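Local coordinates for LbaCas13a H328A (C2c2) (Lachnospiraceae bacterium NK4A179, PDB 5WLH), which binds a CRISPR guide RNA and, as an RNA-targeting Cas13a nuclease, is expected to cleave RNA that the guide recognises, with a preference for cutting at adenine, at residues R1246-H1251 and S1257-F1262. Residues are numbered along the deposited sequence; the frame is centred on the assembly and turned at random. Where two conformers were deposited one is given.
Sequences RNYIEH and SFDRSF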
loop_
_atom_site.group_PDB
_atom_site.type_symbol
_atom_site.label_atom_id
_atom_site.label_comp_id
_atom_site.label_asym_id
_atom_site.label_seq_id
_atom_site.Cartn_x
_atom_site.Cartn_y
_atom_site.Cartn_z
ATOM N N ARG A 1246 6.424 1.230 18.605
ATOM C CA ARG A 1246 7.356 1.055 17.501
ATOM C C ARG A 1246 8.390 -0.011 17.834
ATOM O O ARG A 1246 8.665 -0.915 17.033
ATOM C CB ARG A 1246 8.032 2.402 17.211
ATOM C CG ARG A 1246 8.985 2.401 16.039
ATOM C CD ARG A 1246 10.437 2.344 16.460
ATOM N NE ARG A 1246 11.292 2.061 15.308
ATOM C CZ ARG A 1246 11.739 2.988 14.471
ATOM N NH1 ARG A 1246 11.421 4.269 14.662
ATOM N NH2 ARG A 1246 12.499 2.640 13.439
ATOM N N ASN A 1247 8.968 0.076 19.034
ATOM C CA ASN A 1247 9.988 -0.889 19.419
ATOM C C ASN A 1247 9.393 -2.275 19.556
ATOM O O ASN A 1247 10.017 -3.265 19.159
ATOM C CB ASN A 1247 10.650 -0.469 20.729
ATOM C CG ASN A 1247 11.585 0.716 20.565
ATOM O OD1 ASN A 1247 12.053 1.024 19.464
ATOM N ND2 ASN A 1247 11.880 1.376 21.673
ATOM N N TYR A 1248 8.190 -2.364 20.131
ATOM C CA TYR A 1248 7.539 -3.655 20.283
ATOM C C TYR A 1248 7.439 -4.356 18.940
ATOM O O TYR A 1248 7.788 -5.531 18.806
ATOM C CB TYR A 1248 6.159 -3.460 20.902
ATOM C CG TYR A 1248 5.450 -4.742 21.244
ATOM C CD1 TYR A 1248 5.606 -5.332 22.487
ATOM C CD2 TYR A 1248 4.627 -5.367 20.318
ATOM C CE1 TYR A 1248 4.959 -6.498 22.800
ATOM C CE2 TYR A 1248 3.985 -6.537 20.619
ATOM C CZ TYR A 1248 4.155 -7.103 21.866
ATOM O OH TYR A 1248 3.506 -8.281 22.173
ATOM N N ILE A 1249 6.974 -3.630 17.923
ATOM C CA ILE A 1249 6.832 -4.209 16.591
ATOM C C ILE A 1249 8.202 -4.537 16.005
ATOM O O ILE A 1249 8.473 -5.673 15.591
ATOM C CB ILE A 1249 6.069 -3.239 15.676
ATOM C CG1 ILE A 1249 4.633 -3.050 16.180
ATOM C CG2 ILE A 1249 6.097 -3.737 14.241
ATOM C CD1 ILE A 1249 3.997 -1.782 15.616
ATOM N N GLU A 1250 9.076 -3.531 15.931
ATOM C CA GLU A 1250 10.301 -3.718 15.162
ATOM C C GLU A 1250 11.254 -4.693 15.836
ATOM O O GLU A 1250 12.089 -5.310 15.161
ATOM C CB GLU A 1250 11.008 -2.391 14.911
ATOM C CG GLU A 1250 12.121 -2.566 13.877
ATOM C CD GLU A 1250 12.506 -1.286 13.186
ATOM O OE1 GLU A 1250 11.979 -0.229 13.575
ATOM O OE2 GLU A 1250 13.326 -1.348 12.242
ATOM N N HIS A 1251 11.170 -4.828 17.150
ATOM C CA HIS A 1251 11.971 -5.813 17.853
ATOM C C HIS A 1251 11.284 -7.157 17.966
ATOM O O HIS A 1251 11.793 -8.031 18.678
ATOM C CB HIS A 1251 12.335 -5.314 19.250
ATOM C CG HIS A 1251 13.044 -4.003 19.234
ATOM N ND1 HIS A 1251 13.032 -3.137 20.305
ATOM C CD2 HIS A 1251 13.782 -3.406 18.270
ATOM C CE1 HIS A 1251 13.738 -2.063 20.002
ATOM N NE2 HIS A 1251 14.200 -2.199 18.771
ATOM N N SER A 1257 6.633 -12.719 23.719
ATOM C CA SER A 1257 5.788 -12.499 24.882
ATOM C C SER A 1257 4.312 -12.764 24.642
ATOM O O SER A 1257 3.638 -13.221 25.564
ATOM C CB SER A 1257 5.961 -11.065 25.399
ATOM O OG SER A 1257 5.458 -10.125 24.471
ATOM N N PHE A 1258 3.785 -12.490 23.445
ATOM C CA PHE A 1258 2.372 -12.732 23.141
ATOM C C PHE A 1258 1.455 -12.065 24.160
ATOM O O PHE A 1258 0.384 -12.584 24.489
ATOM C CB PHE A 1258 2.072 -14.235 23.048
ATOM C CG PHE A 1258 2.916 -14.961 22.039
ATOM C CD1 PHE A 1258 2.575 -14.951 20.693
ATOM C CD2 PHE A 1258 4.067 -15.633 22.425
ATOM C CE1 PHE A 1258 3.362 -15.609 19.753
ATOM C CE2 PHE A 1258 4.863 -16.291 21.484
ATOM C CZ PHE A 1258 4.508 -16.278 20.146
ATOM N N ASP A 1259 1.870 -10.913 24.682
ATOM C CA ASP A 1259 1.040 -10.180 25.625
ATOM C C ASP A 1259 -0.074 -9.420 24.923
ATOM O O ASP A 1259 -1.041 -9.005 25.573
ATOM C CB ASP A 1259 1.896 -9.206 26.428
ATOM C CG ASP A 1259 2.805 -8.385 25.545
ATOM O OD1 ASP A 1259 3.544 -8.979 24.732
ATOM O OD2 ASP A 1259 2.759 -7.146 25.651
ATOM N N ARG A 1260 0.040 -9.223 23.615
ATOM C CA ARG A 1260 -1.024 -8.613 22.839
ATOM C C ARG A 1260 -1.152 -9.360 21.523
ATOM O O ARG A 1260 -0.270 -10.124 21.127
ATOM C CB ARG A 1260 -0.775 -7.123 22.590
ATOM C CG ARG A 1260 0.563 -6.805 21.962
ATOM C CD ARG A 1260 0.866 -5.318 22.078
ATOM N NE ARG A 1260 1.646 -5.010 23.271
ATOM C CZ ARG A 1260 2.160 -3.816 23.541
ATOM N NH1 ARG A 1260 1.974 -2.806 22.704
ATOM N NH2 ARG A 1260 2.859 -3.631 24.651
ATOM N N SER A 1261 -2.268 -9.129 20.855
ATOM C CA SER A 1261 -2.593 -9.804 19.612
ATOM C C SER A 1261 -2.242 -8.916 18.435
ATOM O O SER A 1261 -2.011 -7.718 18.579
ATOM C CB SER A 1261 -4.076 -10.134 19.567
ATOM O OG SER A 1261 -4.799 -8.947 19.816
ATOM N N PHE A 1262 -2.212 -9.529 17.252
ATOM C CA PHE A 1262 -2.146 -8.746 16.028
ATOM C C PHE A 1262 -3.286 -7.737 15.967
ATOM O O PHE A 1262 -3.079 -6.575 15.628
ATOM C CB PHE A 1262 -2.150 -9.681 14.817
ATOM C CG PHE A 1262 -0.766 -10.129 14.420
ATOM C CD1 PHE A 1262 0.163 -9.203 13.955
ATOM C CD2 PHE A 1262 -0.384 -11.455 14.536
ATOM C CE1 PHE A 1262 1.447 -9.594 13.584
ATOM C CE2 PHE A 1262 0.909 -11.861 14.168
ATOM C CZ PHE A 1262 1.821 -10.929 13.688
#
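Arg1260, in the conformer described here, one of two modelled, lays its guanidinium flat on one face of the Tyr1248 ring, and in this conformer the stack forms the tighter part of the contact. The two planes lie 18° apart, and CZ of Arg1260 stands 3.9 Å from the centroid of the Tyr1248 ring, a cation-pi pair almost directly over the face. The arginine chain runs back along the ring: its CD makes a CH-pi contact with the same face, and its CG reaches OH of Tyr1248 at 3.3 Å. A bend at chi3 (93°) folds the chain so that NE, too, sits above the ring. Tyr1248, with CG trans to the backbone N (chi1 -174°), extends from the last turn of helix 1239-1250, its ring also touching Ile1265 of helix 1262-1273. The looser side is the phenol end, where the exposed Ser1257 and Asp1259 gather. There OH of Tyr1248 donates to OD1 of Asp1259 at 2.7 Å, near the ring plane, although the position of that oxygen is uncertain. OG of Ser1257 lies obliquely to the ring and bonds to the carbonyl of Arg1253. With an alanine in place of Tyr1248, the Arg1260 guanidinium would probably be set free to turn, and Asp1259 would probably lack the hydroxyl that appears to donate to it. The contact thus ties one helix end to the loop before helix 1262-1273. In this conformer the arginine's charge probably faces both the ring and Asp1259, whose OD2 makes a weak salt bridge to NE of Arg1260 (3.4 Å), with Glu1268 a distant, weak second carboxylate.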